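PDB 5DNL: imidazoleglycerol-phosphate dehydratase from Pyrococcus furiosus, which catalyses the dehydration of imidazoleglycerol phosphate to imidazoleacetol phosphate, the sixth step of histidine biosynthesis. Local coordinates for residues T8-E13 and E56-T61; I20-L25 and I44-D49; L50-W55 and A115-K120. All coordinates share one frame; numbering follows the deposited sequence.

In the fold
After the short strand 2-4 the chain lays down strand 8-14. Contact 1 returns to it later, when helix 51-69 packs over the strand and closes a long loop. Inside that loop lies contact 2, where strand 20-21 pairs with strand 42-48 after the crossover through helix 25-38. Strand 42-48 also neighbours strand 8-14 and leads into helix 51-69. Contact 3 closes a second, longer loop, from the start of that helix to the start of helix 116-130. Its segments alternate with those of contact 1, so these two cross, while contacts 2 and 3 follow in series. D24 of contact 2 salt-bridges R51 of contact 3. Contacts 1 and 3 share one manganese ion.

Contact 1 of 3, residues T8-E13 and E56-T61; sequences TDIIVE and EDIGIT. With MN (manganese (II) ion), chain D; 5DL ([(2S)-2-hydroxy-3-(1H-1,2,4-triazol-1-yl)propyl]phosphonic acid), chain F.
T8 and D57 make the polar link between strand 8-13 and helix 56-61. T8 OG1 donates to D57 OD2 at 2.6 Å. The carboxylate receives it on the anti lone pair of OD2, away from its other oxygen. T8 OG1 is held between the backbone N and the carbonyl carbon (chi1 63°), which directs the hydroxyl to D57 OD2. R3, from the neighbouring strand 2-4, forms a salt bridge to the same OD2. A buried carboxylate thus has both a hydroxyl and a positive charge.

Apolar contacts fill the space beyond this bond. I10 points toward the helix and meets it with two branches. Its CD1 reaches D57 CB at 3.3 Å, where the two side chains cross at about a right angle. Its CG2 touches I58 CD1 at 3.7 Å and T61 CB at 3.8 Å. I58 CB does not point at the strand, but the end of its side chain bends back to it. Farther along, V12 CG2 meets T61 CG2 at 3.9 Å as the two side chains run past each other in opposite directions.

Within the helix, T61 OG1 donates to D57 O at 2.8 Å. T61 N donates to the same oxygen from the opposite face of the carbonyl plane. The OG1 bond satisfies the hydroxyl of this buried residue and probably holds CG2 against I10 and V12.

Metal bonding lies on another side of the helix. E56 OE1 binds manganese at 2.2 Å, and OE2 accepts a hydrogen bond from the water on that ion. H52, E121 and H146 of a second subunit also bind it, with N4 of the inhibitor's triazole. The chemistry implies a divided helix: one side is seated on the sheet by D57, I58 and T61, while E56 serves the active site.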
loop_
_atom_site.group_PDB
_atom_site.type_symbol
_atom_site.label_atom_id
_atom_site.label_comp_id
_atom_site.label_asym_id
_atom_site.label_seq_id
_atom_site.Cartn_x
_atom_site.Cartn_y
_atom_site.Cartn_z
ATOM N N THR A 8 -7.647 -9.572 -51.481
ATOM C CA THR A 8 -7.065 -8.310 -51.965
ATOM C C THR A 8 -6.360 -8.487 -53.311
ATOM O O THR A 8 -5.921 -9.584 -53.645
ATOM C CB THR A 8 -6.024 -7.703 -50.991
ATOM O OG1 THR A 8 -4.920 -8.594 -50.868
ATOM C CG2 THR A 8 -6.631 -7.431 -49.616
ATOM N N ASP A 9 -6.238 -7.379 -54.045
ATOM C CA ASP A 9 -5.505 -7.362 -55.314
ATOM C C ASP A 9 -4.751 -6.052 -55.303
ATOM O O ASP A 9 -5.369 -4.991 -55.269
ATOM C CB ASP A 9 -6.478 -7.425 -56.489
ATOM C CG ASP A 9 -5.783 -7.609 -57.808
ATOM O OD1 ASP A 9 -4.581 -7.948 -57.860
ATOM O OD2 ASP A 9 -6.486 -7.415 -58.820
ATOM N N ILE A 10 -3.428 -6.142 -55.225
ATOM C CA ILE A 10 -2.588 -4.982 -55.017
ATOM C C ILE A 10 -1.488 -4.913 -56.066
ATOM O O ILE A 10 -0.833 -5.916 -56.352
ATOM C CB ILE A 10 -1.953 -5.061 -53.618
ATOM C CG1 ILE A 10 -3.071 -4.993 -52.556
ATOM C CG2 ILE A 10 -0.967 -3.914 -53.424
ATOM C CD1 ILE A 10 -2.616 -5.344 -51.178
ATOM N N ILE A 11 -1.286 -3.708 -56.606
ATOM C CA ILE A 11 -0.160 -3.422 -57.482
ATOM C C ILE A 11 0.666 -2.305 -56.860
ATOM O O ILE A 11 0.122 -1.254 -56.507
ATOM C CB ILE A 11 -0.640 -2.998 -58.889
ATOM C CG1 ILE A 11 -1.321 -4.183 -59.588
ATOM C CG2 ILE A 11 0.534 -2.479 -59.718
ATOM C CD1 ILE A 11 -2.187 -3.798 -60.775
ATOM N N VAL A 12 1.964 -2.542 -56.707
ATOM C CA VAL A 12 2.918 -1.516 -56.290
ATOM C C VAL A 12 4.036 -1.455 -57.319
ATOM O O VAL A 12 4.760 -2.436 -57.500
ATOM C CB VAL A 12 3.532 -1.825 -54.905
ATOM C CG1 VAL A 12 4.657 -0.833 -54.583
ATOM C CG2 VAL A 12 2.457 -1.828 -53.825
ATOM N N GLU A 13 4.181 -0.292 -57.960
ATOM C CA GLU A 13 5.224 -0.064 -58.982
ATOM C C GLU A 13 6.099 1.109 -58.574
ATOM O O GLU A 13 5.664 2.250 -58.630
ATOM C CB GLU A 13 4.589 0.192 -60.348
ATOM C CG GLU A 13 3.879 -1.014 -60.925
ATOM C CD GLU A 13 3.268 -0.731 -62.283
ATOM O OE1 GLU A 13 2.301 0.055 -62.349
ATOM O OE2 GLU A 13 3.751 -1.301 -63.281
ATOM N N GLU A 56 -2.204 -4.856 -44.290
ATOM C CA GLU A 56 -1.205 -5.917 -44.227
ATOM C C GLU A 56 -0.698 -6.238 -45.633
ATOM O O GLU A 56 0.513 -6.341 -45.836
ATOM C CB GLU A 56 -1.829 -7.160 -43.597
ATOM C CG GLU A 56 -0.934 -8.378 -43.654
ATOM C CD GLU A 56 -1.402 -9.502 -42.764
ATOM O OE1 GLU A 56 -2.470 -9.370 -42.121
ATOM O OE2 GLU A 56 -0.707 -10.535 -42.738
ATOM N N ASP A 57 -1.612 -6.419 -46.593
ATOM C CA ASP A 57 -1.197 -6.867 -47.915
ATOM C C ASP A 57 -0.468 -5.777 -48.713
ATOM O O ASP A 57 0.432 -6.075 -49.493
ATOM C CB ASP A 57 -2.394 -7.418 -48.654
ATOM C CG ASP A 57 -2.959 -8.685 -47.998
ATOM O OD1 ASP A 57 -2.453 -9.157 -46.932
ATOM O OD2 ASP A 57 -3.934 -9.218 -48.556
ATOM N N ILE A 58 -0.826 -4.522 -48.464
ATOM C CA ILE A 58 -0.045 -3.377 -48.942
ATOM C C ILE A 58 1.361 -3.443 -48.382
ATOM O O ILE A 58 2.356 -3.268 -49.107
ATOM C CB ILE A 58 -0.753 -2.042 -48.592
ATOM C CG1 ILE A 58 -1.931 -1.786 -49.545
ATOM C CG2 ILE A 58 0.217 -0.861 -48.555
ATOM C CD1 ILE A 58 -1.560 -1.248 -50.915
ATOM N N GLY A 59 1.484 -3.695 -47.080
ATOM C CA GLY A 59 2.802 -3.811 -46.498
ATOM C C GLY A 59 3.615 -4.919 -47.156
ATOM O O GLY A 59 4.771 -4.715 -47.503
ATOM N N ILE A 60 3.003 -6.093 -47.314
ATOM C CA ILE A 60 3.692 -7.222 -47.947
ATOM C C ILE A 60 4.132 -6.860 -49.360
ATOM O O ILE A 60 5.290 -7.106 -49.710
ATOM C CB ILE A 60 2.820 -8.481 -47.984
ATOM C CG1 ILE A 60 2.509 -9.005 -46.561
ATOM C CG2 ILE A 60 3.488 -9.571 -48.815
ATOM C CD1 ILE A 60 1.418 -10.063 -46.496
ATOM N N THR A 61 3.208 -6.321 -50.148
ATOM C CA THR A 61 3.485 -6.081 -51.572
ATOM C C THR A 61 4.514 -4.953 -51.729
ATOM O O THR A 61 5.434 -5.057 -52.543
ATOM C CB THR A 61 2.190 -5.764 -52.337
ATOM O OG1 THR A 61 1.212 -6.759 -52.060
ATOM C CG2 THR A 61 2.440 -5.737 -53.862
HETATM MN MN MN D . -3.020 -9.881 -40.065
HETATM N N1 5DL F . -6.650 -12.055 -41.437
HETATM C C3 5DL F . -4.472 -12.583 -41.245
HETATM N N2 5DL F . -5.692 -13.030 -41.563
HETATM C C8 5DL F . -6.699 -16.037 -43.718
HETATM C C7 5DL F . -6.518 -14.554 -43.388
HETATM C C6 5DL F . -5.956 -14.403 -41.983
HETATM C C5 5DL F . -5.940 -10.997 -41.029
HETATM O O10 5DL F . -4.102 -16.332 -44.311
HETATM P P9 5DL F . -5.207 -17.066 -43.630
HETATM O O11 5DL F . -5.562 -18.381 -44.281
HETATM O O12 5DL F . -4.870 -17.326 -42.169
HETATM O O13 5DL F . -7.765 -13.847 -43.474
HETATM N N4 5DL F . -4.621 -11.268 -40.900
HETATM O O HOH W 1 -1.691 -11.581 -40.514
#

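Contact 2 of 3, residues I20-L25 and I44-D49; sequences IKTNDL and ITATYD
K21 N donates to I44 O at 2.9 Å in a nearly straight bond, 173° at the hydrogen. It joins the two parallel strands of a beta-alpha-beta unit whose connection runs through helix 25-38. The return bond from A46 N to K21 O is weak. On the sheet face that carries I20 and I44, I20 CG2 packs on I44 CB at 4.3 Å.

Y48 OH donates to N23 O at 3.0 Å, tying segment 44-49 to the turn after strand 20-21. The hydroxyl stands above the carbonyl plane, 49° out of it, and is not on a lone pair. With CG between the backbone N and the carbonyl carbon (chi1 69°), the Y48 ring lies beside the turn. Its edge faces T22 O, 3.3 Å from CE1.

Past the strand, T22 OG1 accepts from D24 N at 3.2 Å, forming an ST turn. The same hydroxyl is hydrogen-bonded to D28. D24 is the N-cap of helix 25-38: its OD1 accepts from L27 N, while OD2 turns to R51. The contact therefore ends its short ladder in a polar turn, whose bonds probably help to set the start of the helix.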
loop_
_atom_site.group_PDB
_atom_site.type_symbol
_atom_site.label_atom_id
_atom_site.label_comp_id
_atom_site.label_asym_id
_atom_site.label_seq_id
_atom_site.Cartn_x
_atom_site.Cartn_y
_atom_site.Cartn_z
ATOM N N ILE A 20 -1.625 7.027 -56.024
ATOM C CA ILE A 20 -1.765 6.115 -54.888
ATOM C C ILE A 20 -3.243 6.114 -54.538
ATOM O O ILE A 20 -3.751 7.075 -53.962
ATOM C CB ILE A 20 -0.905 6.557 -53.696
ATOM C CG1 ILE A 20 0.573 6.508 -54.100
ATOM C CG2 ILE A 20 -1.205 5.681 -52.475
ATOM C CD1 ILE A 20 1.530 6.997 -53.033
ATOM N N LYS A 21 -3.923 5.021 -54.888
ATOM C CA LYS A 21 -5.360 4.892 -54.731
ATOM C C LYS A 21 -5.703 3.507 -54.249
ATOM O O LYS A 21 -5.803 2.566 -55.026
ATOM C CB LYS A 21 -6.072 5.174 -56.062
ATOM C CG LYS A 21 -5.958 6.607 -56.530
ATOM C CD LYS A 21 -6.762 7.568 -55.675
ATOM C CE LYS A 21 -6.490 9.007 -56.075
ATOM N NZ LYS A 21 -7.293 9.941 -55.240
ATOM N N THR A 22 -5.872 3.377 -52.938
ATOM C CA THR A 22 -6.181 2.093 -52.320
ATOM C C THR A 22 -7.634 1.921 -51.937
ATOM O O THR A 22 -8.006 0.859 -51.429
ATOM C CB THR A 22 -5.366 1.931 -51.028
ATOM O OG1 THR A 22 -5.782 2.913 -50.068
ATOM C CG2 THR A 22 -3.888 2.068 -51.296
ATOM N N ASN A 23 -8.447 2.946 -52.153
ATOM C CA ASN A 23 -9.829 3.009 -51.645
ATOM C C ASN A 23 -9.926 3.114 -50.115
ATOM O O ASN A 23 -10.952 2.805 -49.532
ATOM C CB ASN A 23 -10.690 1.859 -52.202
ATOM C CG ASN A 23 -10.736 1.872 -53.709
ATOM O OD1 ASN A 23 -11.219 2.835 -54.302
ATOM N ND2 ASN A 23 -10.194 0.831 -54.341
ATOM N N ASP A 24 -8.847 3.593 -49.480
ATOM C CA ASP A 24 -8.838 3.928 -48.060
ATOM C C ASP A 24 -8.090 5.273 -47.995
ATOM O O ASP A 24 -6.882 5.312 -48.261
ATOM C CB ASP A 24 -8.104 2.807 -47.319
ATOM C CG ASP A 24 -7.905 3.079 -45.839
ATOM O OD1 ASP A 24 -7.836 4.240 -45.424
ATOM O OD2 ASP A 24 -7.788 2.106 -45.095
ATOM N N LEU A 25 -8.796 6.363 -47.679
ATOM C CA LEU A 25 -8.180 7.683 -47.751
ATOM C C LEU A 25 -7.081 7.890 -46.713
ATOM O O LEU A 25 -6.137 8.652 -46.952
ATOM C CB LEU A 25 -9.212 8.807 -47.626
ATOM C CG LEU A 25 -10.268 8.861 -48.728
ATOM C CD1 LEU A 25 -11.206 10.052 -48.525
ATOM C CD2 LEU A 25 -9.634 8.916 -50.102
ATOM N N ILE A 44 0.411 2.936 -56.854
ATOM C CA ILE A 44 -0.175 1.913 -55.998
ATOM C C ILE A 44 -1.670 1.899 -56.243
ATOM O O ILE A 44 -2.328 2.930 -56.151
ATOM C CB ILE A 44 0.129 2.170 -54.496
ATOM C CG1 ILE A 44 1.637 2.187 -54.238
ATOM C CG2 ILE A 44 -0.554 1.101 -53.637
ATOM C CD1 ILE A 44 2.030 2.505 -52.807
ATOM N N THR A 45 -2.205 0.723 -56.557
ATOM C CA THR A 45 -3.639 0.535 -56.707
ATOM C C THR A 45 -4.034 -0.711 -55.925
ATOM O O THR A 45 -3.266 -1.665 -55.864
ATOM C CB THR A 45 -4.064 0.399 -58.188
ATOM O OG1 THR A 45 -3.471 -0.763 -58.763
ATOM C CG2 THR A 45 -3.629 1.614 -58.968
ATOM N N ALA A 46 -5.209 -0.689 -55.317
ATOM C CA ALA A 46 -5.702 -1.841 -54.581
ATOM C C ALA A 46 -7.211 -1.971 -54.618
ATOM O O ALA A 46 -7.936 -0.974 -54.661
ATOM C CB ALA A 46 -5.260 -1.747 -53.126
ATOM N N THR A 47 -7.666 -3.217 -54.547
ATOM C CA THR A 47 -9.012 -3.537 -54.137
ATOM C C THR A 47 -8.900 -4.459 -52.925
ATOM O O THR A 47 -7.920 -5.194 -52.781
ATOM C CB THR A 47 -9.837 -4.187 -55.264
ATOM O OG1 THR A 47 -9.199 -5.371 -55.723
ATOM C CG2 THR A 47 -9.987 -3.212 -56.438
ATOM N N TYR A 48 -9.903 -4.408 -52.062
ATOM C CA TYR A 48 -9.869 -5.163 -50.825
ATOM C C TYR A 48 -11.266 -5.401 -50.281
ATOM O O TYR A 48 -12.208 -4.678 -50.612
ATOM C CB TYR A 48 -9.045 -4.391 -49.774
ATOM C CG TYR A 48 -9.696 -3.120 -49.277
ATOM C CD1 TYR A 48 -9.531 -1.912 -49.950
ATOM C CD2 TYR A 48 -10.429 -3.109 -48.096
ATOM C CE1 TYR A 48 -10.122 -0.744 -49.476
ATOM C CE2 TYR A 48 -11.041 -1.959 -47.632
ATOM C CZ TYR A 48 -10.864 -0.774 -48.327
ATOM O OH TYR A 48 -11.430 0.385 -47.853
ATOM N N ASP A 49 -11.358 -6.365 -49.366
ATOM C CA ASP A 49 -12.599 -6.647 -48.652
ATOM C C ASP A 49 -12.634 -5.932 -47.301
ATOM O O ASP A 49 -13.543 -5.158 -47.027
ATOM C CB ASP A 49 -12.852 -8.170 -48.537
ATOM C CG ASP A 49 -11.635 -8.981 -48.012
ATOM O OD1 ASP A 49 -10.597 -8.409 -47.627
ATOM O OD2 ASP A 49 -11.715 -10.236 -48.003
#

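Contact 3 of 3, residues L50-W55 and A115-K120; sequences LRHHLW and AVSLLK. With MN (manganese (II) ion), chain D; MN (manganese (II) ion), chain E; 5DL ([(2S)-2-hydroxy-3-(1H-1,2,4-triazol-1-yl)propyl]phosphonic acid), chain F.
L118 and W55 meet where the starts of helices 116-130 and 51-69 form a near-parallel pair. Their short segments run 30° apart in N-to-C direction. The family's clan points to a ribosomal protein S5 domain 2-like fold. L118 CB lies over one face of the W55 indole, 4.0 Å from the centroid of the six-membered ring, in a CH-pi contact. One methyl, CD2, reaches H52 CA at 3.6 Å. The other, CD1, sits over a face of the R51 guanidinium, 3.5 Å from NH1.

On another side of helix 51-69, the anti CG of H52 (chi1 179°) carries NE2 to one manganese, at 2.3 Å. H53 NE2 binds the other at 2.4 Å. The inhibitor's triazole joins the two ions through N4 and N1.

Farther out, D24 OD2 forms a salt bridge to R51 NE and a hydrogen bond to W55 NE1. An alanine in place of W55 would probably open a gap beside L118 and leave D24 without its indole partner. R51 NH1 also pairs with E112 of a second subunit. H52 ND1 is hydrogen-bonded to E111 of that subunit. In H53, ND1 bonds to D49 OD1 while NE2 holds the metal.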
loop_
_atom_site.group_PDB
_atom_site.type_symbol
_atom_site.label_atom_id
_atom_site.label_comp_id
_atom_site.label_asym_id
_atom_site.label_seq_id
_atom_site.Cartn_x
_atom_site.Cartn_y
_atom_site.Cartn_z
ATOM N N LEU A 50 -11.629 -6.171 -46.471
ATOM C CA LEU A 50 -11.528 -5.601 -45.141
ATOM C C LEU A 50 -10.241 -4.777 -45.026
ATOM O O LEU A 50 -9.206 -5.163 -45.558
ATOM C CB LEU A 50 -11.511 -6.705 -44.081
ATOM C CG LEU A 50 -12.738 -7.608 -43.978
ATOM C CD1 LEU A 50 -12.544 -8.591 -42.829
ATOM C CD2 LEU A 50 -14.023 -6.800 -43.831
ATOM N N ARG A 51 -10.307 -3.683 -44.278
ATOM C CA ARG A 51 -9.178 -2.765 -44.168
ATOM C C ARG A 51 -7.918 -3.459 -43.621
ATOM O O ARG A 51 -6.821 -3.155 -44.049
ATOM C CB ARG A 51 -9.512 -1.536 -43.298
ATOM C CG ARG A 51 -10.460 -0.543 -43.970
ATOM C CD ARG A 51 -10.711 0.681 -43.101
ATOM N NE ARG A 51 -9.561 1.594 -43.076
ATOM C CZ ARG A 51 -9.181 2.342 -42.040
ATOM N NH1 ARG A 51 -9.802 2.260 -40.859
ATOM N NH2 ARG A 51 -8.152 3.159 -42.182
ATOM N N HIS A 52 -8.052 -4.374 -42.650
ATOM C CA HIS A 52 -6.871 -5.081 -42.137
ATOM C C HIS A 52 -6.157 -5.807 -43.267
ATOM O O HIS A 52 -4.935 -5.740 -43.372
ATOM C CB HIS A 52 -7.308 -6.053 -41.067
ATOM C CG HIS A 52 -6.236 -6.899 -40.443
ATOM N ND1 HIS A 52 -6.179 -7.074 -39.077
ATOM C CD2 HIS A 52 -5.250 -7.678 -40.957
ATOM C CE1 HIS A 52 -5.222 -7.931 -38.781
ATOM N NE2 HIS A 52 -4.633 -8.302 -39.898
ATOM N N HIS A 53 -6.923 -6.524 -44.085
ATOM C CA HIS A 53 -6.316 -7.246 -45.203
ATOM C C HIS A 53 -5.598 -6.264 -46.147
ATOM O O HIS A 53 -4.520 -6.551 -46.642
ATOM C CB HIS A 53 -7.331 -8.062 -45.983
ATOM C CG HIS A 53 -8.007 -9.134 -45.180
ATOM N ND1 HIS A 53 -9.242 -9.633 -45.524
ATOM C CD2 HIS A 53 -7.636 -9.804 -44.065
ATOM C CE1 HIS A 53 -9.603 -10.561 -44.663
ATOM N NE2 HIS A 53 -8.638 -10.699 -43.778
ATOM N N LEU A 54 -6.201 -5.108 -46.396
ATOM C CA LEU A 54 -5.561 -4.078 -47.202
ATOM C C LEU A 54 -4.248 -3.594 -46.626
ATOM O O LEU A 54 -3.229 -3.562 -47.297
ATOM C CB LEU A 54 -6.487 -2.882 -47.388
ATOM C CG LEU A 54 -5.898 -1.674 -48.092
ATOM C CD1 LEU A 54 -5.624 -1.978 -49.565
ATOM C CD2 LEU A 54 -6.799 -0.462 -47.915
ATOM N N TRP A 55 -4.262 -3.186 -45.358
ATOM C CA TRP A 55 -3.045 -2.626 -44.746
ATOM C C TRP A 55 -1.893 -3.637 -44.712
ATOM O O TRP A 55 -0.745 -3.317 -45.020
ATOM C CB TRP A 55 -3.335 -2.033 -43.350
ATOM C CG TRP A 55 -4.029 -0.692 -43.392
ATOM C CD1 TRP A 55 -5.244 -0.411 -43.963
ATOM C CD2 TRP A 55 -3.535 0.554 -42.866
ATOM N NE1 TRP A 55 -5.533 0.920 -43.810
ATOM C CE2 TRP A 55 -4.509 1.534 -43.147
ATOM C CE3 TRP A 55 -2.371 0.930 -42.166
ATOM C CZ2 TRP A 55 -4.354 2.863 -42.766
ATOM C CZ3 TRP A 55 -2.227 2.246 -41.785
ATOM C CH2 TRP A 55 -3.209 3.195 -42.092
ATOM N N ALA A 115 -5.625 3.340 -36.488
ATOM C CA ALA A 115 -5.673 2.269 -35.511
ATOM C C ALA A 115 -4.331 1.599 -35.386
ATOM O O ALA A 115 -3.657 1.330 -36.397
ATOM C CB ALA A 115 -6.717 1.249 -35.918
ATOM N N VAL A 116 -3.951 1.284 -34.155
ATOM C CA VAL A 116 -2.714 0.567 -33.899
ATOM C C VAL A 116 -2.736 -0.788 -34.617
ATOM O O VAL A 116 -1.696 -1.214 -35.165
ATOM C CB VAL A 116 -2.480 0.394 -32.371
ATOM C CG1 VAL A 116 -1.276 -0.495 -32.097
ATOM C CG2 VAL A 116 -2.312 1.766 -31.712
ATOM N N SER A 117 -3.869 -1.488 -34.615
ATOM C CA SER A 117 -3.989 -2.771 -35.347
ATOM C C SER A 117 -3.508 -2.645 -36.785
ATOM O O SER A 117 -2.709 -3.447 -37.268
ATOM C CB SER A 117 -5.437 -3.286 -35.362
ATOM O OG SER A 117 -5.625 -4.325 -36.368
ATOM N N LEU A 118 -3.980 -1.615 -37.462
ATOM C CA LEU A 118 -3.686 -1.436 -38.882
ATOM C C LEU A 118 -2.237 -1.010 -39.086
ATOM O O LEU A 118 -1.561 -1.514 -40.000
ATOM C CB LEU A 118 -4.644 -0.434 -39.502
ATOM C CG LEU A 118 -6.122 -0.820 -39.487
ATOM C CD1 LEU A 118 -6.975 0.282 -40.107
ATOM C CD2 LEU A 118 -6.396 -2.138 -40.186
ATOM N N LEU A 119 -1.736 -0.117 -38.234
ATOM C CA LEU A 119 -0.320 0.260 -38.300
ATOM C C LEU A 119 0.581 -0.938 -38.130
ATOM O O LEU A 119 1.492 -1.180 -38.930
ATOM C CB LEU A 119 0.030 1.326 -37.272
ATOM C CG LEU A 119 1.513 1.657 -37.155
ATOM C CD1 LEU A 119 2.052 2.289 -38.432
ATOM C CD2 LEU A 119 1.720 2.590 -35.970
ATOM N N LYS A 120 0.310 -1.718 -37.086
ATOM C CA LYS A 120 1.137 -2.895 -36.786
ATOM C C LYS A 120 1.094 -3.905 -37.926
ATOM O O LYS A 120 2.122 -4.504 -38.269
ATOM C CB LYS A 120 0.730 -3.579 -35.479
ATOM C CG LYS A 120 1.152 -2.828 -34.238
ATOM C CD LYS A 120 0.770 -3.607 -32.986
ATOM C CE LYS A 120 1.325 -2.974 -31.729
ATOM N NZ LYS A 120 0.857 -3.732 -30.536
HETATM MN MN MN D . -3.020 -9.881 -40.065
HETATM MN MN MN E . -8.776 -12.336 -42.079
HETATM N N1 5DL F . -6.650 -12.055 -41.437
HETATM C C3 5DL F . -4.472 -12.583 -41.245
HETATM N N2 5DL F . -5.692 -13.030 -41.563
HETATM C C8 5DL F . -6.699 -16.037 -43.718
HETATM C C7 5DL F . -6.518 -14.554 -43.388
HETATM C C6 5DL F . -5.956 -14.403 -41.983
HETATM C C5 5DL F . -5.940 -10.997 -41.029
HETATM O O10 5DL F . -4.102 -16.332 -44.311
HETATM P P9 5DL F . -5.207 -17.066 -43.630
HETATM O O11 5DL F . -5.562 -18.381 -44.281
HETATM O O12 5DL F . -4.870 -17.326 -42.169
HETATM O O13 5DL F . -7.765 -13.847 -43.474
HETATM N N4 5DL F . -4.621 -11.268 -40.900
HETATM O O HOH W 1 -1.691 -11.581 -40.514
#